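Side-chain contacts in purine-binding protein BAB2_0673 (Brucella melitensis biovar Abortus, PDB 3S99), which binds adenine and probably other purines such as guanine, and may serve an ABC-type uptake system for these ligands: residues A[212-215]-A[220-223]; A[140-145]-A[288-293]; A[169-174]-A[348-353]; A[203-208]-A[228-233]; A[256-261]-A[276-281]. One frame throughout, in Å; residues are numbered along the deposited sequence.

Interaction 1 (A[212-215]-A[220-223]); sequences ITQH and AAIQ
Q214 and A221 meet inside a beta-alpha-beta unit, where strand 211-214 runs through a short turn into helix 220-227 and the chain then returns as strand 231-236. The apolar part is small. I212 and A221 both point toward the other segment. The CG2 branch of I212 lies 4.4 Å from A221 CB. The methyl of A221 is also 3.6 Å from Q214 OE1, a van der Waals approach of an amide oxygen to a methyl group. I212 also rests on L204 of helix 194-206 and on A232 of the next strand.

The polar part runs through two waters, with no direct hydrogen bond between the segments. CG of Q214 lies between the backbone N and the carbonyl carbon (chi1 76°). From there the chain runs extended and carries OE1 to the helix start. The amide is held at both ends. Its NE2 donates to the carbonyl oxygens of T216 and S218 in the turn. H215, next in the chain, is one of the residues lining the adenine pocket; its NE2 hydrogen-bonds E162 OE2. Two waters carry Q214 OE1 on to the N-H groups of A221 and I222. One bonds Q214 OE1 at 3.0 Å and accepts from A221 N. The other bonds Q214 OE1 at 2.6 Å and accepts from I222 N at 2.8 Å.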
# COMPACT_ATOMS: atom_id res chain seq x y z
N ILE A 212 5.76 -6.80 14.24
CA ILE A 212 4.78 -5.71 14.00
C ILE A 212 4.71 -5.38 12.53
O ILE A 212 5.73 -5.30 11.82
CB ILE A 212 5.12 -4.44 14.79
CG1 ILE A 212 4.84 -4.63 16.29
CG2 ILE A 212 4.33 -3.24 14.26
CD1 ILE A 212 3.37 -4.92 16.67
N THR A 213 3.50 -5.22 12.04
CA THR A 213 3.30 -4.78 10.69
C THR A 213 2.03 -3.95 10.63
O THR A 213 1.16 -4.06 11.52
CB THR A 213 3.15 -6.02 9.75
OG1 THR A 213 3.26 -5.59 8.38
CG2 THR A 213 1.84 -6.68 9.97
N GLN A 214 1.88 -3.20 9.56
CA GLN A 214 0.79 -2.20 9.49
C GLN A 214 0.26 -1.94 8.09
O GLN A 214 0.96 -2.16 7.11
CB GLN A 214 1.25 -0.87 10.07
CG GLN A 214 2.15 -0.10 9.12
CD GLN A 214 2.85 1.04 9.78
OE1 GLN A 214 3.49 0.86 10.84
NE2 GLN A 214 2.77 2.22 9.17
N HIS A 215 -0.97 -1.43 8.03
CA HIS A 215 -1.49 -0.80 6.81
C HIS A 215 -1.90 0.66 7.02
O HIS A 215 -2.74 1.21 6.30
CB HIS A 215 -2.67 -1.60 6.27
CG HIS A 215 -2.84 -1.51 4.79
ND1 HIS A 215 -3.01 -2.63 3.99
CD2 HIS A 215 -2.94 -0.44 3.96
CE1 HIS A 215 -3.18 -2.25 2.74
NE2 HIS A 215 -3.16 -0.93 2.69
N ALA A 220 5.08 5.78 13.14
CA ALA A 220 4.83 5.73 14.61
C ALA A 220 5.01 4.32 15.19
O ALA A 220 5.74 4.14 16.17
CB ALA A 220 3.46 6.26 14.95
N ALA A 221 4.39 3.32 14.58
CA ALA A 221 4.45 1.94 15.12
C ALA A 221 5.85 1.34 15.04
O ALA A 221 6.27 0.66 15.98
CB ALA A 221 3.44 1.02 14.45
N ILE A 222 6.57 1.58 13.94
CA ILE A 222 7.89 0.98 13.80
C ILE A 222 8.91 1.53 14.78
O ILE A 222 9.80 0.81 15.19
CB ILE A 222 8.46 1.07 12.34
CG1 ILE A 222 9.46 -0.08 12.12
CG2 ILE A 222 9.06 2.44 12.04
CD1 ILE A 222 9.95 -0.26 10.69
N GLN A 223 8.78 2.80 15.15
CA GLN A 223 9.63 3.37 16.19
C GLN A 223 9.27 2.78 17.54
O GLN A 223 10.16 2.51 18.34
CB GLN A 223 9.53 4.91 16.25
CG GLN A 223 10.15 5.63 15.03
CD GLN A 223 10.07 7.15 15.14
OE1 GLN A 223 9.22 7.79 14.51
NE2 GLN A 223 10.95 7.73 15.93
O HOH W 1 5.37 2.48 11.56
O HOH W 2 2.50 3.22 12.42

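Interaction 2 (A[140-145]-A[288-293]); sequences GVIAAK and APFTNM
Helix 132-146 packs here against the loop that leaves edge strand 285-287 of the mixed sheet and leads to helix 295-310. I142 is the one helix residue that touches, and it reaches F290 and M293 of the loop with two different branches. CG1 of I142 lies anti to the carbonyl carbon (chi1 -66°). This sends CD1 to the phenylalanine and leaves CG2 for the methionine.

I142 CD1 lies 4.1 Å from F290 CD1 and 4.2 Å from F290 CE1. It approaches the CD1-CE1 bond of the ring obliquely. The two side chains cross at about a right angle. I142 CG2 is 4.2 Å from M293 CE, and this pair crosses at a similar angle. The methionine chain is extended through SD and then bends at its last torsion (chi3 67°), which turns the terminal methyl toward I142. These are ordinary van der Waals distances, and no hydrogen bond joins the two segments.

The carbonyl of A288 sits over one face of the F290 ring, with its oxygen 4.0 Å above the plane and offset toward the rim. That oxygen also accepts a bond from T249 OG1. F290 further touches A301 and E305 of helix 295-310, and I142 touches T249 of strand 247-253. N292 ND2 bonds Q247 O, at the start of strand 247-253, and P244 O just before it. The contact lies away from the adenine site. It packs a helix of the mixed-sheet lobe on a connecting loop, within the two-lobed type I periplasmic-binding-protein fold of the BMP family.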
# COMPACT_ATOMS: atom_id res chain seq x y z
N GLY A 140 5.03 -12.19 5.05
CA GLY A 140 4.44 -13.25 5.83
C GLY A 140 5.40 -14.42 5.93
O GLY A 140 5.59 -15.01 7.00
N VAL A 141 6.04 -14.74 4.80
CA VAL A 141 7.07 -15.78 4.78
C VAL A 141 8.15 -15.44 5.81
O VAL A 141 8.55 -16.28 6.62
CB VAL A 141 7.67 -15.94 3.38
CG1 VAL A 141 8.89 -16.88 3.43
CG2 VAL A 141 6.60 -16.48 2.40
N ILE A 142 8.63 -14.20 5.77
CA ILE A 142 9.70 -13.76 6.67
C ILE A 142 9.22 -13.84 8.11
O ILE A 142 9.94 -14.34 8.97
CB ILE A 142 10.18 -12.31 6.36
CG1 ILE A 142 10.85 -12.23 4.96
CG2 ILE A 142 11.14 -11.84 7.42
CD1 ILE A 142 10.86 -10.81 4.33
N ALA A 143 8.01 -13.35 8.36
CA ALA A 143 7.46 -13.32 9.69
C ALA A 143 7.40 -14.72 10.30
O ALA A 143 7.74 -14.90 11.46
CB ALA A 143 6.08 -12.68 9.70
N ALA A 144 6.96 -15.69 9.51
CA ALA A 144 6.87 -17.08 9.98
C ALA A 144 8.24 -17.72 10.25
O ALA A 144 8.37 -18.54 11.15
CB ALA A 144 6.07 -17.90 9.04
N LYS A 145 9.27 -17.34 9.47
CA LYS A 145 10.63 -17.76 9.80
C LYS A 145 11.19 -17.06 11.01
O LYS A 145 11.93 -17.69 11.73
CB LYS A 145 11.61 -17.56 8.63
CG LYS A 145 11.30 -18.42 7.42
CD LYS A 145 11.49 -19.89 7.72
CE LYS A 145 11.46 -20.75 6.46
NZ LYS A 145 11.40 -22.22 6.80
N ALA A 288 11.97 -3.57 0.05
CA ALA A 288 13.17 -2.94 0.56
C ALA A 288 14.25 -3.99 0.79
O ALA A 288 13.96 -5.18 0.74
CB ALA A 288 12.86 -2.22 1.85
N PRO A 289 15.53 -3.57 1.00
CA PRO A 289 16.49 -4.61 1.32
C PRO A 289 16.06 -5.45 2.52
O PRO A 289 15.33 -4.97 3.38
CB PRO A 289 17.78 -3.84 1.60
CG PRO A 289 17.67 -2.61 0.73
CD PRO A 289 16.18 -2.27 0.78
N PHE A 290 16.52 -6.69 2.52
CA PHE A 290 16.24 -7.66 3.56
C PHE A 290 17.33 -7.58 4.63
O PHE A 290 18.48 -7.96 4.39
CB PHE A 290 16.17 -9.06 2.94
CG PHE A 290 15.14 -9.18 1.85
CD1 PHE A 290 13.80 -8.94 2.12
CD2 PHE A 290 15.51 -9.51 0.55
CE1 PHE A 290 12.85 -9.03 1.12
CE2 PHE A 290 14.56 -9.64 -0.45
CZ PHE A 290 13.23 -9.41 -0.17
N THR A 291 16.97 -7.08 5.81
CA THR A 291 17.93 -6.76 6.84
C THR A 291 17.56 -7.45 8.15
O THR A 291 16.43 -7.87 8.34
CB THR A 291 17.97 -5.23 7.12
OG1 THR A 291 16.65 -4.73 7.33
CG2 THR A 291 18.66 -4.44 5.96
N ASN A 292 18.53 -7.57 9.04
CA ASN A 292 18.25 -7.99 10.41
C ASN A 292 17.61 -9.35 10.48
O ASN A 292 16.69 -9.56 11.27
CB ASN A 292 17.37 -6.95 11.10
CG ASN A 292 18.05 -5.62 11.22
OD1 ASN A 292 19.12 -5.54 11.81
ND2 ASN A 292 17.45 -4.57 10.66
N MET A 293 18.10 -10.28 9.66
CA MET A 293 17.55 -11.63 9.59
C MET A 293 18.67 -12.55 9.12
O MET A 293 19.64 -12.05 8.56
CB MET A 293 16.35 -11.66 8.63
CG MET A 293 16.75 -11.56 7.18
SD MET A 293 15.44 -11.57 5.95
CE MET A 293 14.69 -9.96 6.36

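Interaction 3 (A[169-174]-A[348-353])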
# COMPACT_ATOMS: atom_id res chain seq x y z
N SER A 169 -3.15 -12.01 2.40
CA SER A 169 -1.89 -12.38 1.77
C SER A 169 -0.76 -12.63 2.75
O SER A 169 0.01 -13.59 2.60
CB SER A 169 -1.47 -11.33 0.76
OG SER A 169 -0.36 -11.80 0.05
N PHE A 170 -0.63 -11.75 3.74
CA PHE A 170 0.35 -11.90 4.80
C PHE A 170 0.21 -13.25 5.54
O PHE A 170 1.19 -13.98 5.74
CB PHE A 170 0.23 -10.72 5.77
CG PHE A 170 1.19 -10.77 6.92
CD1 PHE A 170 2.52 -10.45 6.75
CD2 PHE A 170 0.73 -11.09 8.20
CE1 PHE A 170 3.40 -10.48 7.83
CE2 PHE A 170 1.63 -11.14 9.28
CZ PHE A 170 2.94 -10.82 9.10
N MET A 171 -1.04 -13.60 5.88
CA MET A 171 -1.33 -14.85 6.55
C MET A 171 -0.97 -16.06 5.65
O MET A 171 -0.35 -17.04 6.12
CB MET A 171 -2.82 -14.88 6.96
CG MET A 171 -3.27 -16.08 7.77
SD MET A 171 -2.42 -16.34 9.38
CE MET A 171 -2.23 -14.65 9.88
N LEU A 172 -1.36 -16.00 4.38
CA LEU A 172 -1.06 -17.11 3.46
C LEU A 172 0.45 -17.31 3.34
O LEU A 172 0.92 -18.45 3.32
CB LEU A 172 -1.68 -16.87 2.07
CG LEU A 172 -3.22 -16.94 2.02
CD1 LEU A 172 -3.80 -16.44 0.68
CD2 LEU A 172 -3.70 -18.36 2.25
N GLY A 173 1.20 -16.22 3.23
CA GLY A 173 2.66 -16.27 3.23
C GLY A 173 3.21 -16.95 4.48
O GLY A 173 4.00 -17.90 4.40
N ALA A 174 2.76 -16.47 5.65
CA ALA A 174 3.18 -17.07 6.92
C ALA A 174 2.83 -18.56 6.97
O ALA A 174 3.65 -19.37 7.42
CB ALA A 174 2.56 -16.35 8.08
N ALA A 348 -8.88 -18.70 6.25
CA ALA A 348 -8.76 -19.51 7.47
C ALA A 348 -7.48 -19.16 8.21
O ALA A 348 -6.40 -18.99 7.59
CB ALA A 348 -8.76 -21.02 7.13
N GLY A 349 -7.61 -19.03 9.53
CA GLY A 349 -6.49 -18.75 10.43
C GLY A 349 -6.50 -17.36 11.03
O GLY A 349 -5.83 -17.11 12.04
N VAL A 350 -7.23 -16.44 10.40
CA VAL A 350 -7.35 -15.09 10.91
C VAL A 350 -8.42 -15.11 12.01
O VAL A 350 -9.46 -15.77 11.89
CB VAL A 350 -7.70 -14.06 9.79
CG1 VAL A 350 -7.81 -12.63 10.38
CG2 VAL A 350 -6.66 -14.11 8.63
N ASP A 351 -8.17 -14.37 13.08
CA ASP A 351 -9.08 -14.39 14.23
C ASP A 351 -10.01 -13.16 14.31
O ASP A 351 -11.02 -13.18 14.99
CB ASP A 351 -8.25 -14.60 15.51
CG ASP A 351 -7.51 -15.94 15.49
OD1 ASP A 351 -8.16 -16.97 15.18
OD2 ASP A 351 -6.28 -15.98 15.76
N ASP A 352 -9.68 -12.12 13.55
CA ASP A 352 -10.43 -10.87 13.58
C ASP A 352 -11.87 -10.99 13.00
O ASP A 352 -12.16 -11.85 12.17
CB ASP A 352 -9.62 -9.82 12.83
CG ASP A 352 -10.16 -8.40 13.01
OD1 ASP A 352 -10.59 -8.06 14.13
OD2 ASP A 352 -10.13 -7.64 12.05
N LYS A 353 -12.78 -10.15 13.50
CA LYS A 353 -14.14 -10.07 12.93
C LYS A 353 -14.12 -8.87 12.03
O LYS A 353 -13.78 -7.77 12.48
CB LYS A 353 -15.22 -9.89 14.01
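This is a partly buried apolar contact between helix 161-175 and the C-terminal tail that follows helix 337-341. One helix residue, M171, carries it. Its CG stands 4.0 Å from V350 CG2, and the two side chains cross obliquely. The M171 chain leaves the helix with CG anti to the backbone N (chi1 -176°) and then bends at chi2 and chi3. The bends lay its sulfur alongside the tail.

The rest of the contact is with backbone. M171 CG is 4.3 Å from A348 O. G349 has no side chain and takes positive phi (109°); its carbonyl oxygen lies 4.4 Å from M171 SD. The tail thus meets M171 through a methyl of V350 and through the carbonyl groups of A348 and G349. No hydrogen bond links the two segments, but A348 O accepts one from Q175 NE2, at the end of the same helix.

F170 and A174 of the same helix pack on helix 132-146. The tail packs on helix 161-175 where M171 also rests on V183 of strand 182-187, an outermost strand of the mixed sheet.

Interaction 4 (A[203-208]-A[228-233])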
# COMPACT_ATOMS: atom_id res chain seq x y z
N ALA A 203 -0.05 -1.64 22.51
CA ALA A 203 -1.01 -2.64 22.95
C ALA A 203 -0.67 -4.02 22.37
O ALA A 203 -0.77 -5.01 23.07
CB ALA A 203 -2.41 -2.24 22.57
N LEU A 204 -0.27 -4.09 21.10
CA LEU A 204 0.05 -5.41 20.51
C LEU A 204 1.31 -6.03 21.11
O LEU A 204 1.34 -7.22 21.39
CB LEU A 204 0.16 -5.32 18.98
CG LEU A 204 -1.16 -5.00 18.29
CD1 LEU A 204 -0.89 -4.55 16.83
CD2 LEU A 204 -2.07 -6.22 18.36
N ILE A 205 2.35 -5.22 21.32
CA ILE A 205 3.58 -5.69 21.95
C ILE A 205 3.33 -6.07 23.41
O ILE A 205 3.85 -7.07 23.88
CB ILE A 205 4.73 -4.64 21.84
CG1 ILE A 205 5.11 -4.44 20.36
CG2 ILE A 205 5.95 -5.09 22.59
CD1 ILE A 205 5.61 -3.03 20.05
N ASP A 206 2.49 -5.30 24.12
CA ASP A 206 2.15 -5.64 25.51
C ASP A 206 1.39 -6.96 25.56
O ASP A 206 1.50 -7.67 26.54
CB ASP A 206 1.31 -4.56 26.20
CG ASP A 206 2.09 -3.26 26.44
OD1 ASP A 206 3.33 -3.24 26.31
OD2 ASP A 206 1.43 -2.25 26.76
N GLN A 207 0.63 -7.27 24.51
CA GLN A 207 -0.12 -8.52 24.43
C GLN A 207 0.73 -9.71 23.94
O GLN A 207 0.19 -10.80 23.75
CB GLN A 207 -1.35 -8.36 23.53
CG GLN A 207 -2.45 -7.45 24.07
CD GLN A 207 -3.46 -7.08 23.00
OE1 GLN A 207 -3.88 -7.93 22.21
NE2 GLN A 207 -3.85 -5.80 22.94
N GLY A 208 2.02 -9.49 23.67
CA GLY A 208 2.98 -10.59 23.44
C GLY A 208 3.37 -10.90 22.00
O GLY A 208 4.04 -11.92 21.78
N ARG A 228 11.01 -1.00 21.65
CA ARG A 228 10.87 -2.26 22.42
C ARG A 228 11.73 -3.45 21.92
O ARG A 228 11.59 -4.57 22.43
CB ARG A 228 9.39 -2.69 22.52
CG ARG A 228 8.35 -1.56 22.84
CD ARG A 228 8.32 -1.11 24.30
NE ARG A 228 7.01 -0.55 24.71
CZ ARG A 228 6.64 0.75 24.66
NH1 ARG A 228 5.44 1.10 25.08
NH2 ARG A 228 7.45 1.70 24.21
N GLY A 229 12.63 -3.23 20.96
CA GLY A 229 13.41 -4.32 20.36
C GLY A 229 12.61 -5.38 19.60
O GLY A 229 13.05 -6.52 19.49
N ILE A 230 11.43 -5.00 19.09
CA ILE A 230 10.54 -5.89 18.32
C ILE A 230 10.70 -5.63 16.83
O ILE A 230 10.66 -4.49 16.38
CB ILE A 230 9.04 -5.71 18.75
CG1 ILE A 230 8.85 -6.17 20.21
CG2 ILE A 230 8.08 -6.46 17.82
CD1 ILE A 230 9.24 -7.65 20.45
N LYS A 231 10.91 -6.70 16.08
CA LYS A 231 11.17 -6.61 14.66
C LYS A 231 9.86 -6.31 13.90
O LYS A 231 8.77 -6.71 14.32
CB LYS A 231 11.89 -7.87 14.17
CG LYS A 231 13.31 -8.00 14.80
CD LYS A 231 14.23 -8.96 14.06
CE LYS A 231 15.71 -8.95 14.61
NZ LYS A 231 16.56 -10.10 14.08
N ALA A 232 9.99 -5.58 12.81
CA ALA A 232 8.81 -5.01 12.14
C ALA A 232 9.01 -4.84 10.64
O ALA A 232 10.14 -4.93 10.14
CB ALA A 232 8.47 -3.64 12.80
N PHE A 233 7.93 -4.60 9.92
CA PHE A 233 8.03 -4.26 8.49
C PHE A 233 7.66 -2.80 8.27
O PHE A 233 6.68 -2.31 8.82
CB PHE A 233 7.13 -5.19 7.66
CG PHE A 233 7.47 -6.68 7.85
CD1 PHE A 233 8.52 -7.26 7.16
CD2 PHE A 233 6.74 -7.47 8.73
CE1 PHE A 233 8.86 -8.63 7.33
CE2 PHE A 233 7.03 -8.83 8.89
CZ PHE A 233 8.09 -9.41 8.22
O HOH W 3 6.03 -2.97 25.43
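R228 NE donates to a water at 2.7 Å, and that water in turn donates to D206 OD1 at 2.9 Å. The water lies at the edge of the guanidinium group, in its plane. D206 OD1 and R228 NE are 4.8 Å apart, not in direct contact; the water bridges them. The bridge lies at the protein surface, and charge attraction may add to it.

Beside this bridge the packing is apolar. I205 is the central residue, and its CG2 lies 3.9 Å from I230 CG1. The two isoleucines lie alongside each other, running antiparallel. I205 CD1 reaches the aliphatic part of the arginine, 4.2 Å from R228 CG. The R228 chain bends at chi2 (-76°), and its CB and CG lie against I205 while NE reaches the water.

Both helix ends are closed by glycine. G208 follows helix 194-206 and G229 follows helix 220-227, each with positive phi. I230 then leads into strand 231-236 and also rests on I212 of the adjacent strand. Helices 194-206 and 220-227 are successive connections between parallel strands of a beta-alpha-beta lobe, and each is closed by a Schellman motif.

Interaction 5 (A[256-261]-A[276-281])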
# COMPACT_ATOMS: atom_id res chain seq x y z
N GLY A 256 7.27 6.86 -8.93
CA GLY A 256 7.97 7.87 -9.74
C GLY A 256 7.96 7.64 -11.24
O GLY A 256 7.61 8.55 -11.99
N PRO A 257 8.34 6.44 -11.69
CA PRO A 257 8.30 6.18 -13.13
C PRO A 257 6.91 6.34 -13.72
O PRO A 257 6.77 6.87 -14.81
CB PRO A 257 8.81 4.74 -13.23
CG PRO A 257 9.80 4.62 -12.01
CD PRO A 257 9.04 5.38 -10.93
N TYR A 258 5.88 5.95 -12.97
CA TYR A 258 4.50 6.10 -13.43
C TYR A 258 4.13 7.58 -13.56
O TYR A 258 3.59 8.02 -14.58
CB TYR A 258 3.53 5.37 -12.47
CG TYR A 258 2.09 5.48 -12.93
CD1 TYR A 258 1.64 4.75 -14.03
CD2 TYR A 258 1.20 6.34 -12.32
CE1 TYR A 258 0.35 4.87 -14.51
CE2 TYR A 258 -0.13 6.46 -12.79
CZ TYR A 258 -0.53 5.73 -13.90
OH TYR A 258 -1.80 5.79 -14.40
N TYR A 259 4.47 8.37 -12.55
CA TYR A 259 4.17 9.80 -12.58
C TYR A 259 4.88 10.49 -13.74
O TYR A 259 4.32 11.34 -14.41
CB TYR A 259 4.55 10.45 -11.24
CG TYR A 259 3.65 10.05 -10.07
CD1 TYR A 259 2.51 9.27 -10.26
CD2 TYR A 259 3.94 10.48 -8.78
CE1 TYR A 259 1.69 8.92 -9.21
CE2 TYR A 259 3.10 10.13 -7.70
CZ TYR A 259 1.99 9.36 -7.93
OH TYR A 259 1.16 9.03 -6.90
N ILE A 260 6.13 10.13 -13.97
CA ILE A 260 6.87 10.71 -15.09
C ILE A 260 6.19 10.32 -16.42
O ILE A 260 5.97 11.18 -17.25
CB ILE A 260 8.34 10.27 -15.03
CG1 ILE A 260 9.04 10.97 -13.85
CG2 ILE A 260 9.08 10.59 -16.38
CD1 ILE A 260 10.29 10.29 -13.35
N ASP A 261 5.85 9.04 -16.59
CA ASP A 261 5.24 8.58 -17.85
C ASP A 261 3.93 9.34 -18.17
O ASP A 261 3.76 9.84 -19.27
CB ASP A 261 4.98 7.07 -17.81
CG ASP A 261 4.27 6.56 -19.07
OD1 ASP A 261 4.88 6.61 -20.15
OD2 ASP A 261 3.09 6.14 -18.98
N ILE A 276 -5.41 0.54 -14.31
CA ILE A 276 -4.31 -0.42 -14.21
C ILE A 276 -4.15 -0.93 -12.79
O ILE A 276 -4.39 -0.21 -11.80
CB ILE A 276 -2.96 0.20 -14.75
CG1 ILE A 276 -2.55 1.46 -13.98
CG2 ILE A 276 -3.09 0.55 -16.21
CD1 ILE A 276 -1.50 1.23 -12.96
N TRP A 277 -3.75 -2.19 -12.68
CA TRP A 277 -3.42 -2.75 -11.40
C TRP A 277 -2.16 -3.52 -11.60
O TRP A 277 -2.15 -4.58 -12.25
CB TRP A 277 -4.56 -3.64 -10.88
CG TRP A 277 -4.44 -3.98 -9.42
CD1 TRP A 277 -3.59 -3.43 -8.50
CD2 TRP A 277 -5.24 -4.92 -8.70
NE1 TRP A 277 -3.82 -3.97 -7.25
CE2 TRP A 277 -4.83 -4.89 -7.35
CE3 TRP A 277 -6.27 -5.79 -9.07
CZ2 TRP A 277 -5.41 -5.69 -6.35
CZ3 TRP A 277 -6.88 -6.59 -8.06
CH2 TRP A 277 -6.41 -6.54 -6.72
N TRP A 278 -1.06 -2.96 -11.09
CA TRP A 278 0.24 -3.54 -11.37
C TRP A 278 0.95 -3.91 -10.07
O TRP A 278 0.65 -3.36 -9.00
CB TRP A 278 1.11 -2.55 -12.14
CG TRP A 278 0.67 -2.23 -13.52
CD1 TRP A 278 -0.22 -2.94 -14.31
CD2 TRP A 278 1.12 -1.13 -14.32
NE1 TRP A 278 -0.36 -2.32 -15.53
CE2 TRP A 278 0.47 -1.23 -15.58
CE3 TRP A 278 2.02 -0.08 -14.10
CZ2 TRP A 278 0.67 -0.29 -16.60
CZ3 TRP A 278 2.25 0.84 -15.13
CH2 TRP A 278 1.56 0.74 -16.36
N GLY A 279 1.91 -4.84 -10.18
CA GLY A 279 2.62 -5.36 -9.02
C GLY A 279 4.11 -5.39 -9.22
O GLY A 279 4.70 -4.46 -9.81
N MET A 280 4.73 -6.47 -8.76
CA MET A 280 6.18 -6.56 -8.78
C MET A 280 6.73 -6.72 -10.20
O MET A 280 7.77 -6.15 -10.52
CB MET A 280 6.64 -7.73 -7.90
CG MET A 280 6.38 -7.49 -6.42
SD MET A 280 6.85 -8.86 -5.35
CE MET A 280 6.93 -7.97 -3.79
N LYS A 281 6.03 -7.50 -11.04
CA LYS A 281 6.50 -7.77 -12.39
C LYS A 281 6.65 -6.49 -13.17
O LYS A 281 7.63 -6.30 -13.90
CB LYS A 281 5.54 -8.72 -13.13
CG LYS A 281 5.98 -9.09 -14.59
CD LYS A 281 5.02 -10.17 -15.15
CE LYS A 281 5.36 -10.66 -16.57
NZ LYS A 281 4.98 -9.68 -17.63
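Y258 leaves helix 256-268 with CG anti to the backbone N (chi1 -179°), and W278 leaves its strand with CG anti to the carbonyl carbon (chi1 -67°). These torsions bring the tyrosine ring and the outer end of the indole together. Y258 CD1 lies 4.1 Å from W278 CZ3, and the two side chains cross at about a right angle. The approach is oblique to both rings.

I276 is the third member. Its CD1 is 4.4 Å from Y258 CE1. The same methyl sits over the centre of the W278 ring, 3.8 Å above the plane, and it touches both the indole and the tyrosine ring. I276 and W278 are two apart on strand 275-278, and both point toward the helix. Helix 256-268 thus packs on an outermost strand of the parallel sheet, in the other lobe from the mixed sheet. The strand pairs with strand 125-130 through backbone bonds of I276 and W278.

The polar end of Y258 is directed elsewhere. Its OH bonds E114 OE1, with a weak bond to Q274 NE2, and its ring also meets that of Y128. W277, between the two strand residues, turns to the other side and donates through NE1 to A130 O.

No hydrogen bond crosses between the two segments. The contact is van der Waals packing of aromatic and aliphatic carbon; the Y258 hydroxyl is engaged by E114.

Overall arrangement
Interaction 1 is the buried one and interaction 4 lies at the surface; interactions 2, 3 and 5 are partly buried. Interactions 1 and 4 share a beta-alpha-beta region, with strands 211-214 and 231-236 side by side, joined by backbone bonds of I212 to K231 and F233. Both use water, near the adenine pocket in interaction 1 and between charged side chains in interaction 4. Interactions 2 and 3 hold the adjacent helices 132-146 and 161-175 against later loop or tail segments. F233 of interaction 4 packs on I142 and F170. Interaction 5 stands apart, about 33 Å from interaction 4 between centres, on the parallel sheet, and its chemistry is aromatic and aliphatic packing.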